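Local coordinates for protein pullulanase (Bacillus acidopullulyticus, PDB 2WAN) that hydrolyses alpha-1,6-glucosidic linkages in pullulan and probably in the branches of starch-derived polysaccharides, at residues Y311-N316 against S360-W365; V331-A336 against D566-Q571; D393-A398 against Q600-D605. All coordinates share one frame; numbering follows the deposited sequence. Where two conformers were deposited one is given.

Contact 1: Y311-N316 against S360-W365; sequences YDYSGN and SDNGTW
Tyr313 and Thr364 meet where the irregular loop 311-316 lies against a beta-hairpin turn. The turn joins strands 353-359 and 364-370 of the carbohydrate-binding module 48 region, which forms an antiparallel beta-sandwich in this family.

The apolar part is a CH-pi contact. Thr364 CG2 sits over one face of the Tyr313 ring, 4.0 Å from the centroid and 28° off the ring normal. Tyr313 reaches this place with CG extended away from its own N (chi1 -177°). On the opposite face Gly315 N stands 3.4 Å above the plane, toward the rim. The ring thus lies between that methyl and part of its own loop. Its hydroxyl bonds to Asp317. Asp361 CB adds a contact alongside the CD1-CE1 bond.

Asn362 lays CB and CG against the Asp312 carbonyl. Its CG is 3.4 Å from Asp312 O, without a hydrogen bond, and CB is also near Tyr313 CB.

The polar part is indirect, since no hydrogen bond runs straight across. Water 1 bridges the segments. It donates to Asn362 OD1 at 2.7 Å and accepts from Ser314 N at 3.1 Å. The other end of the amide, ND2, bonds to Arg310 O. Both ends are therefore engaged, which should fix its rotation.

Within the turn, Asp361 O takes two donors, Thr364 OG1 at 2.8 Å and Thr364 N. The first approaches 20° out of the carbonyl plane. Thr364 OG1 also bonds to Arg330, so this buried hydroxyl is satisfied. Holding OG1 here leaves CG2 facing Tyr313.

Backbone carbonyls also come close. Tyr311 O and Asn362 O lie 3.4 Å apart. Both are acceptors, and each receives a weak hydrogen bond from Trp332 NE1.

Contact 2: V331-A336 against D566-Q571; sequences VWAPTA and DKIVPQ
Val569 packs its CG2 methyl against Trp332 and Pro334, joining a strand end of the carbohydrate-binding module 48 region to the (beta/alpha)8-barrel catalytic domain. Val569 is the first residue past helix 564-568. Its side chain crosses both partners at about a right angle. CG2 is 3.9 Å from Trp332 CE3 and approaches the indole obliquely. The same methyl is 3.9 Å from Pro334 CD. Pro334 CD itself lies over the centre of the Trp332 ring, so the three side chains form one compact group. With CG1 of Val569 anti to N (chi1 -164°), CG2 lies beside N and faces Trp332 and Pro334.

Ile568 fills the other side of the strand end. Its CG2 branch does the touching, 3.9 Å from Val331 CG2 and equally near Ala333 CB. The Val331 and Ile568 side chains run obliquely to each other. Trp332 O touches both methyls, Ile568 CG2 and Val569 CG2, each at 3.4 Å.

Just past the helix, Gln571 N donates to Asp566 OD1, from above the carboxylate plane. On the facing segment, a type I beta turn from Ala333 to Ala336 places Thr335 OG1 4.2 Å from Pro570 CD.

No direct hydrogen bond crosses this buried contact. Water 2 provides the polar link, accepting from Thr335 N at 3.0 Å and donating to Ile568 O at 2.8 Å.

Contact 3: D393-A398 against Q600-D605; sequences DPYARA and QKFVLD
Asp605 OD2 is gripped by two donors, Tyr395 OH at 2.7 Å and Lys601 NZ at 3.0 Å. The tyrosine comes on the anti side, 19° out of the carboxylate plane. Lys601 NZ donates to the syn lone pair of OD2 and so forms a salt bridge to Asp605, one helical turn further on. NZ also bonds to Gly315 O.

Beside this bond, Tyr395 and Phe602 form a T-shaped pair. The edge of Phe602 is turned to the face of Tyr395, with planes at 84° and centroids 5.4 Å apart. Phe602 holds CG anti to its backbone N (chi1 174°), which carries the ring from the helix to Tyr395 and Pro394. Phe602 CD1 comes nearest to the tyrosine, 3.7 Å from Tyr395 CE1. The Phe602 edge then continues to Pro394, where CE1 lies 3.7 Å from Pro394 CB and close to Pro394 O.

Tyr395 sits in a type I beta turn from Asp393 to Ala396. An Asx turn steadies it: Asp393 OD1 accepts from Tyr395 N at 2.9 Å. A phenylalanine in place of Tyr395 would probably leave Asp605 OD2 without its anti-side donor.

The turn follows strand 388-391. Helix 597-614 meets it through Phe602 and Asp605, and packs on helix 629-642 through Val603 and Leu604. Helix 564-568 closes the corner, with Phe565 meeting both Phe602 and Pro394.

Contacts 2 and 3 join a strand end and a loop of the carbohydrate-binding module 48 region to helices 564-568 and 597-614. Contact 1 holds the neighbouring loop before strand 319-322, whose Asp312 and Tyr313 also touch helix 597-614. Contacts 1 and 2 have centres about 12 Å apart and share a sheet, paired by Trp365 N to Val331 O (2.8 Å) and Gly363 O to Ala333 N (2.9 Å). Contact 3 lies about 14 Å from the centre of each. It meets contact 1 through Lys601 NZ and Gly315 O (2.9 Å), and contact 2 through Ile568 CD1 and Pro394 CD (3.6 Å). Both helices fall, along the chain, between barrel strands 547-552 and 618-621.

Contact 1: Y311-N316 against S360-W365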
loop_
_atom_site.group_PDB
_atom_site.type_symbol
_atom_site.label_atom_id
_atom_site.label_comp_id
_atom_site.label_asym_id
_atom_site.label_seq_id
_atom_site.Cartn_x
_atom_site.Cartn_y
_atom_site.Cartn_z
ATOM N N TYR A 311 -3.941 -26.977 -1.591
ATOM C CA TYR A 311 -2.588 -26.414 -1.459
ATOM C C TYR A 311 -2.548 -25.269 -0.454
ATOM O O TYR A 311 -1.573 -24.504 -0.428
ATOM C CB TYR A 311 -2.066 -25.914 -2.817
ATOM C CG TYR A 311 -2.228 -26.929 -3.927
ATOM C CD1 TYR A 311 -1.462 -28.094 -3.937
ATOM C CD2 TYR A 311 -3.147 -26.731 -4.957
ATOM C CE1 TYR A 311 -1.609 -29.044 -4.934
ATOM C CE2 TYR A 311 -3.298 -27.683 -5.981
ATOM C CZ TYR A 311 -2.519 -28.835 -5.951
ATOM O OH TYR A 311 -2.643 -29.810 -6.924
ATOM N N ASP A 312 -3.591 -25.156 0.365
ATOM C CA ASP A 312 -3.683 -24.066 1.324
ATOM C C ASP A 312 -3.369 -24.508 2.752
ATOM O O ASP A 312 -4.155 -25.208 3.407
ATOM C CB ASP A 312 -5.042 -23.376 1.246
ATOM C CG ASP A 312 -5.163 -22.249 2.239
ATOM O OD1 ASP A 312 -4.288 -21.348 2.207
ATOM O OD2 ASP A 312 -6.113 -22.281 3.058
ATOM N N TYR A 313 -2.203 -24.095 3.226
ATOM C CA TYR A 313 -1.745 -24.460 4.562
ATOM C C TYR A 313 -2.035 -23.359 5.562
ATOM O O TYR A 313 -1.568 -22.232 5.402
ATOM C CB TYR A 313 -0.248 -24.782 4.556
ATOM C CG TYR A 313 0.248 -25.231 5.929
ATOM C CD1 TYR A 313 -0.079 -26.492 6.428
ATOM C CD2 TYR A 313 1.025 -24.386 6.733
ATOM C CE1 TYR A 313 0.346 -26.909 7.681
ATOM C CE2 TYR A 313 1.471 -24.797 7.992
ATOM C CZ TYR A 313 1.121 -26.071 8.460
ATOM O OH TYR A 313 1.532 -26.505 9.699
ATOM N N SER A 314 -2.795 -23.693 6.597
ATOM C CA SER A 314 -3.250 -22.687 7.548
ATOM C C SER A 314 -2.556 -22.743 8.911
ATOM O O SER A 314 -2.916 -21.982 9.815
ATOM C CB SER A 314 -4.774 -22.746 7.700
ATOM O OG SER A 314 -5.192 -23.986 8.231
ATOM N N GLY A 315 -1.572 -23.626 9.069
ATOM C CA GLY A 315 -0.827 -23.699 10.338
ATOM C C GLY A 315 -0.015 -22.438 10.614
ATOM O O GLY A 315 0.264 -21.659 9.699
ATOM N N ASN A 316 0.391 -22.258 11.871
ATOM C CA ASN A 316 1.113 -21.053 12.296
ATOM C C ASN A 316 2.617 -21.294 12.467
ATOM O O ASN A 316 3.307 -20.475 13.072
ATOM C CB ASN A 316 0.513 -20.516 13.608
ATOM C CG ASN A 316 0.616 -21.528 14.767
ATOM O OD1 ASN A 316 1.308 -22.548 14.671
ATOM N ND2 ASN A 316 -0.077 -21.243 15.864
ATOM N N SER A 360 4.423 -32.986 3.607
ATOM C CA SER A 360 3.405 -32.848 4.641
ATOM C C SER A 360 2.147 -32.138 4.098
ATOM O O SER A 360 1.937 -32.104 2.889
ATOM C CB SER A 360 3.994 -32.116 5.855
ATOM O OG SER A 360 3.107 -32.142 6.959
ATOM N N ASP A 361 1.334 -31.575 4.988
ATOM C CA ASP A 361 0.028 -30.982 4.637
ATOM C C ASP A 361 0.077 -29.874 3.575
ATOM O O ASP A 361 0.870 -28.934 3.673
ATOM C CB ASP A 361 -0.641 -30.383 5.880
ATOM C CG ASP A 361 -0.968 -31.415 6.951
ATOM O OD1 ASP A 361 -0.963 -32.630 6.667
ATOM O OD2 ASP A 361 -1.236 -30.983 8.097
ATOM N N ASN A 362 -0.789 -29.981 2.573
ATOM C CA ASN A 362 -1.104 -28.842 1.703
ATOM C C ASN A 362 0.119 -28.226 1.029
ATOM O O ASN A 362 0.267 -26.997 0.975
ATOM C CB ASN A 362 -1.905 -27.785 2.487
ATOM C CG ASN A 362 -3.069 -28.400 3.257
ATOM O OD1 ASN A 362 -3.162 -28.281 4.476
ATOM N ND2 ASN A 362 -3.952 -29.090 2.535
ATOM N N GLY A 363 0.993 -29.083 0.516
ATOM C CA GLY A 363 2.140 -28.630 -0.248
ATOM C C GLY A 363 3.345 -28.240 0.587
ATOM O O GLY A 363 4.363 -27.812 0.032
ATOM N N THR A 364 3.256 -28.415 1.905
ATOM C CA THR A 364 4.399 -28.119 2.766
ATOM C C THR A 364 5.365 -29.299 2.894
ATOM O O THR A 364 5.003 -30.457 2.659
ATOM C CB THR A 364 3.995 -27.624 4.182
ATOM O OG1 THR A 364 3.399 -28.696 4.933
ATOM C CG2 THR A 364 3.021 -26.442 4.097
ATOM N N TRP A 365 6.596 -28.973 3.273
ATOM C CA TRP A 365 7.616 -29.947 3.632
ATOM C C TRP A 365 8.052 -29.622 5.051
ATOM O O TRP A 365 8.189 -28.449 5.424
ATOM C CB TRP A 365 8.804 -29.863 2.675
ATOM C CG TRP A 365 8.497 -30.309 1.259
ATOM C CD1 TRP A 365 7.705 -29.670 0.343
ATOM C CD2 TRP A 365 9.007 -31.478 0.602
ATOM N NE1 TRP A 365 7.676 -30.381 -0.842
ATOM C CE2 TRP A 365 8.474 -31.490 -0.710
ATOM C CE3 TRP A 365 9.857 -32.521 1.000
ATOM C CZ2 TRP A 365 8.774 -32.503 -1.634
ATOM C CZ3 TRP A 365 10.152 -33.531 0.079
ATOM C CH2 TRP A 365 9.607 -33.516 -1.217
HETATM O O HOH W 1 -3.793 -26.581 6.481
#

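Contact 2: V331-A336 against D566-Q571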
loop_
_atom_site.group_PDB
_atom_site.type_symbol
_atom_site.label_atom_id
_atom_site.label_comp_id
_atom_site.label_asym_id
_atom_site.label_seq_id
_atom_site.Cartn_x
_atom_site.Cartn_y
_atom_site.Cartn_z
ATOM N N VAL A 331 8.220 -25.467 5.357
ATOM C CA VAL A 331 8.237 -24.575 4.187
ATOM C C VAL A 331 7.149 -24.999 3.202
ATOM O O VAL A 331 6.899 -26.202 3.021
ATOM C CB VAL A 331 9.644 -24.554 3.492
ATOM C CG1 VAL A 331 10.021 -25.948 2.927
ATOM C CG2 VAL A 331 9.715 -23.478 2.398
ATOM N N TRP A 332 6.492 -24.016 2.578
ATOM C CA TRP A 332 5.467 -24.281 1.571
ATOM C C TRP A 332 6.097 -24.344 0.183
ATOM O O TRP A 332 6.634 -23.351 -0.307
ATOM C CB TRP A 332 4.382 -23.190 1.624
ATOM C CG TRP A 332 3.163 -23.487 0.770
ATOM C CD1 TRP A 332 2.250 -24.494 0.949
ATOM C CD2 TRP A 332 2.734 -22.752 -0.380
ATOM N NE1 TRP A 332 1.275 -24.430 -0.034
ATOM C CE2 TRP A 332 1.549 -23.367 -0.857
ATOM C CE3 TRP A 332 3.229 -21.618 -1.047
ATOM C CZ2 TRP A 332 0.857 -22.888 -1.983
ATOM C CZ3 TRP A 332 2.547 -21.149 -2.166
ATOM C CH2 TRP A 332 1.373 -21.786 -2.622
ATOM N N ALA A 333 6.063 -25.522 -0.439
ATOM C CA ALA A 333 6.669 -25.702 -1.762
ATOM C C ALA A 333 5.869 -26.749 -2.546
ATOM O O ALA A 333 6.352 -27.870 -2.777
ATOM C CB ALA A 333 8.129 -26.111 -1.641
ATOM N N PRO A 334 4.650 -26.370 -2.962
ATOM C CA PRO A 334 3.667 -27.320 -3.500
ATOM C C PRO A 334 4.026 -27.911 -4.856
ATOM O O PRO A 334 3.434 -28.924 -5.254
ATOM C CB PRO A 334 2.387 -26.483 -3.598
ATOM C CG PRO A 334 2.865 -25.094 -3.802
ATOM C CD PRO A 334 4.107 -24.995 -2.922
ATOM N N THR A 335 4.972 -27.303 -5.562
ATOM C CA THR A 335 5.383 -27.835 -6.867
ATOM C C THR A 335 6.735 -28.560 -6.834
ATOM O O THR A 335 7.169 -29.136 -7.838
ATOM C CB THR A 335 5.427 -26.737 -7.930
ATOM O OG1 THR A 335 6.460 -25.807 -7.597
ATOM C CG2 THR A 335 4.080 -26.021 -8.028
ATOM N N ALA A 336 7.404 -28.543 -5.682
ATOM C CA ALA A 336 8.719 -29.177 -5.573
ATOM C C ALA A 336 8.621 -30.704 -5.651
ATOM O O ALA A 336 7.665 -31.296 -5.150
ATOM C CB ALA A 336 9.423 -28.755 -4.280
ATOM N N ASP A 566 10.934 -16.909 -5.543
ATOM C CA ASP A 566 10.954 -17.532 -6.874
ATOM C C ASP A 566 11.758 -18.816 -6.885
ATOM O O ASP A 566 11.506 -19.693 -7.716
ATOM C CB ASP A 566 11.481 -16.579 -7.959
ATOM C CG ASP A 566 10.359 -15.823 -8.675
ATOM O OD1 ASP A 566 9.174 -16.166 -8.462
ATOM O OD2 ASP A 566 10.670 -14.871 -9.428
ATOM N N LYS A 567 12.709 -18.935 -5.954
ATOM C CA LYS A 567 13.471 -20.187 -5.828
ATOM C C LYS A 567 12.674 -21.305 -5.127
ATOM O O LYS A 567 13.000 -22.485 -5.263
ATOM C CB LYS A 567 14.841 -19.941 -5.166
ATOM C CG LYS A 567 15.785 -19.085 -6.029
ATOM C CD LYS A 567 17.191 -18.915 -5.424
ATOM C CE LYS A 567 17.248 -18.014 -4.187
ATOM N NZ LYS A 567 18.672 -17.898 -3.713
ATOM N N ILE A 568 11.627 -20.948 -4.390
ATOM C CA ILE A 568 10.840 -21.936 -3.650
ATOM C C ILE A 568 9.552 -22.305 -4.397
ATOM O O ILE A 568 9.238 -23.490 -4.541
ATOM C CB ILE A 568 10.558 -21.470 -2.189
ATOM C CG1 ILE A 568 11.890 -21.217 -1.466
ATOM C CG2 ILE A 568 9.688 -22.508 -1.417
ATOM C CD1 ILE A 568 11.753 -20.545 -0.108
ATOM N N VAL A 569 8.813 -21.295 -4.861
ATOM C CA VAL A 569 7.568 -21.514 -5.611
ATOM C C VAL A 569 7.582 -20.578 -6.832
ATOM O O VAL A 569 7.063 -19.450 -6.755
ATOM C CB VAL A 569 6.289 -21.254 -4.764
ATOM C CG1 VAL A 569 5.057 -21.855 -5.450
ATOM C CG2 VAL A 569 6.407 -21.839 -3.350
ATOM N N PRO A 570 8.198 -21.034 -7.950
ATOM C CA PRO A 570 8.446 -20.195 -9.121
ATOM C C PRO A 570 7.250 -19.346 -9.552
ATOM O O PRO A 570 6.157 -19.871 -9.818
ATOM C CB PRO A 570 8.861 -21.217 -10.194
ATOM C CG PRO A 570 9.619 -22.245 -9.396
ATOM C CD PRO A 570 8.833 -22.365 -8.103
ATOM N N GLN A 571 7.484 -18.032 -9.564
ATOM C CA GLN A 571 6.520 -16.983 -9.972
ATOM C C GLN A 571 5.307 -16.716 -9.094
ATOM O O GLN A 571 4.724 -15.638 -9.183
ATOM C CB GLN A 571 6.018 -17.191 -11.407
ATOM C CG GLN A 571 7.089 -17.065 -12.479
ATOM C CD GLN A 571 6.476 -17.155 -13.865
ATOM O OE1 GLN A 571 5.248 -17.151 -14.011
ATOM N NE2 GLN A 571 7.320 -17.255 -14.883
HETATM O O HOH W 2 7.074 -25.269 -5.057
#

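Contact 3: D393-A398 against Q600-D605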
loop_
_atom_site.group_PDB
_atom_site.type_symbol
_atom_site.label_atom_id
_atom_site.label_comp_id
_atom_site.label_asym_id
_atom_site.label_seq_id
_atom_site.Cartn_x
_atom_site.Cartn_y
_atom_site.Cartn_z
ATOM N N ASP A 393 14.973 -19.235 4.119
ATOM C CA ASP A 393 13.607 -19.315 4.599
ATOM C C ASP A 393 12.956 -17.916 4.606
ATOM O O ASP A 393 13.450 -17.035 5.299
ATOM C CB ASP A 393 13.632 -19.862 6.022
ATOM C CG ASP A 393 12.277 -20.358 6.498
ATOM O OD1 ASP A 393 11.248 -19.893 5.983
ATOM O OD2 ASP A 393 12.248 -21.256 7.391
ATOM N N PRO A 394 11.843 -17.720 3.858
ATOM C CA PRO A 394 11.142 -16.422 3.911
ATOM C C PRO A 394 10.695 -16.048 5.329
ATOM O O PRO A 394 10.482 -14.861 5.621
ATOM C CB PRO A 394 9.916 -16.654 3.016
ATOM C CG PRO A 394 10.398 -17.651 2.010
ATOM C CD PRO A 394 11.219 -18.616 2.861
ATOM N N TYR A 395 10.556 -17.054 6.190
ATOM C CA TYR A 395 10.162 -16.842 7.577
ATOM C C TYR A 395 11.333 -16.727 8.566
ATOM O O TYR A 395 11.085 -16.660 9.762
ATOM C CB TYR A 395 9.202 -17.959 8.040
ATOM C CG TYR A 395 7.774 -17.791 7.570
ATOM C CD1 TYR A 395 7.410 -18.091 6.248
ATOM C CD2 TYR A 395 6.779 -17.318 8.444
ATOM C CE1 TYR A 395 6.086 -17.944 5.799
ATOM C CE2 TYR A 395 5.446 -17.160 8.009
ATOM C CZ TYR A 395 5.115 -17.485 6.680
ATOM O OH TYR A 395 3.830 -17.309 6.226
ATOM N N ALA A 396 12.586 -16.720 8.089
ATOM C CA ALA A 396 13.742 -16.598 8.984
ATOM C C ALA A 396 13.639 -15.309 9.803
ATOM O O ALA A 396 13.229 -14.266 9.267
ATOM C CB ALA A 396 15.064 -16.583 8.175
ATOM N N ARG A 397 14.066 -15.383 11.073
ATOM C CA ARG A 397 14.038 -14.241 11.982
ATOM C C ARG A 397 15.394 -13.574 12.165
ATOM O O ARG A 397 15.474 -12.513 12.789
ATOM C CB ARG A 397 13.519 -14.640 13.369
ATOM C CG ARG A 397 12.235 -15.462 13.392
ATOM C CD ARG A 397 11.135 -14.908 12.469
ATOM N NE ARG A 397 9.832 -15.474 12.848
ATOM C CZ ARG A 397 8.711 -15.301 12.155
ATOM N NH1 ARG A 397 8.713 -14.606 11.026
ATOM N NH2 ARG A 397 7.571 -15.820 12.598
ATOM N N ALA A 398 16.451 -14.225 11.674
ATOM C CA ALA A 398 17.828 -13.722 11.723
ATOM C C ALA A 398 18.588 -14.369 10.549
ATOM O O ALA A 398 18.081 -15.325 9.929
ATOM C CB ALA A 398 18.476 -14.069 13.059
ATOM N N GLN A 600 -0.799 -13.952 0.536
ATOM C CA GLN A 600 -1.516 -13.150 1.532
ATOM C C GLN A 600 -1.176 -13.598 2.964
ATOM O O GLN A 600 -0.936 -12.765 3.843
ATOM C CB GLN A 600 -3.035 -13.223 1.301
ATOM C CG GLN A 600 -3.862 -12.268 2.199
ATOM C CD GLN A 600 -5.350 -12.572 2.104
ATOM O OE1 GLN A 600 -5.797 -13.635 2.528
ATOM N NE2 GLN A 600 -6.113 -11.650 1.521
ATOM N N LYS A 601 -1.173 -14.910 3.198
ATOM C CA LYS A 601 -0.812 -15.447 4.515
ATOM C C LYS A 601 0.589 -15.020 4.938
ATOM O O LYS A 601 0.797 -14.709 6.114
ATOM C CB LYS A 601 -0.936 -16.977 4.537
ATOM C CG LYS A 601 -0.456 -17.609 5.861
ATOM C CD LYS A 601 -0.632 -19.122 5.835
ATOM C CE LYS A 601 0.039 -19.813 7.035
ATOM N NZ LYS A 601 -0.244 -19.128 8.342
ATOM N N PHE A 602 1.533 -14.978 3.990
ATOM C CA PHE A 602 2.884 -14.544 4.302
ATOM C C PHE A 602 2.879 -13.124 4.889
ATOM O O PHE A 602 3.581 -12.832 5.864
ATOM C CB PHE A 602 3.809 -14.582 3.065
ATOM C CG PHE A 602 5.168 -13.992 3.340
ATOM C CD1 PHE A 602 6.159 -14.779 3.918
ATOM C CD2 PHE A 602 5.437 -12.626 3.108
ATOM C CE1 PHE A 602 7.414 -14.245 4.228
ATOM C CE2 PHE A 602 6.689 -12.096 3.422
ATOM C CZ PHE A 602 7.670 -12.911 3.982
ATOM N N VAL A 603 2.107 -12.240 4.269
ATOM C CA VAL A 603 2.016 -10.860 4.745
ATOM C C VAL A 603 1.333 -10.810 6.111
ATOM O O VAL A 603 1.820 -10.137 7.032
ATOM C CB VAL A 603 1.290 -9.951 3.713
ATOM C CG1 VAL A 603 1.102 -8.518 4.272
ATOM C CG2 VAL A 603 2.092 -9.910 2.421
ATOM N N LEU A 604 0.204 -11.499 6.249
ATOM C CA LEU A 604 -0.489 -11.511 7.532
ATOM C C LEU A 604 0.394 -12.054 8.653
ATOM O O LEU A 604 0.434 -11.484 9.747
ATOM C CB LEU A 604 -1.784 -12.333 7.442
ATOM C CG LEU A 604 -2.879 -11.718 6.561
ATOM C CD1 LEU A 604 -3.903 -12.796 6.142
ATOM C CD2 LEU A 604 -3.561 -10.576 7.296
ATOM N N ASP A 605 1.078 -13.169 8.394
ATOM C CA ASP A 605 1.978 -13.737 9.406
ATOM C C ASP A 605 3.078 -12.725 9.769
ATOM O O ASP A 605 3.424 -12.570 10.943
ATOM C CB ASP A 605 2.636 -15.022 8.918
ATOM C CG ASP A 605 1.673 -16.199 8.852
ATOM O OD1 ASP A 605 0.579 -16.140 9.426
ATOM O OD2 ASP A 605 2.034 -17.194 8.213
#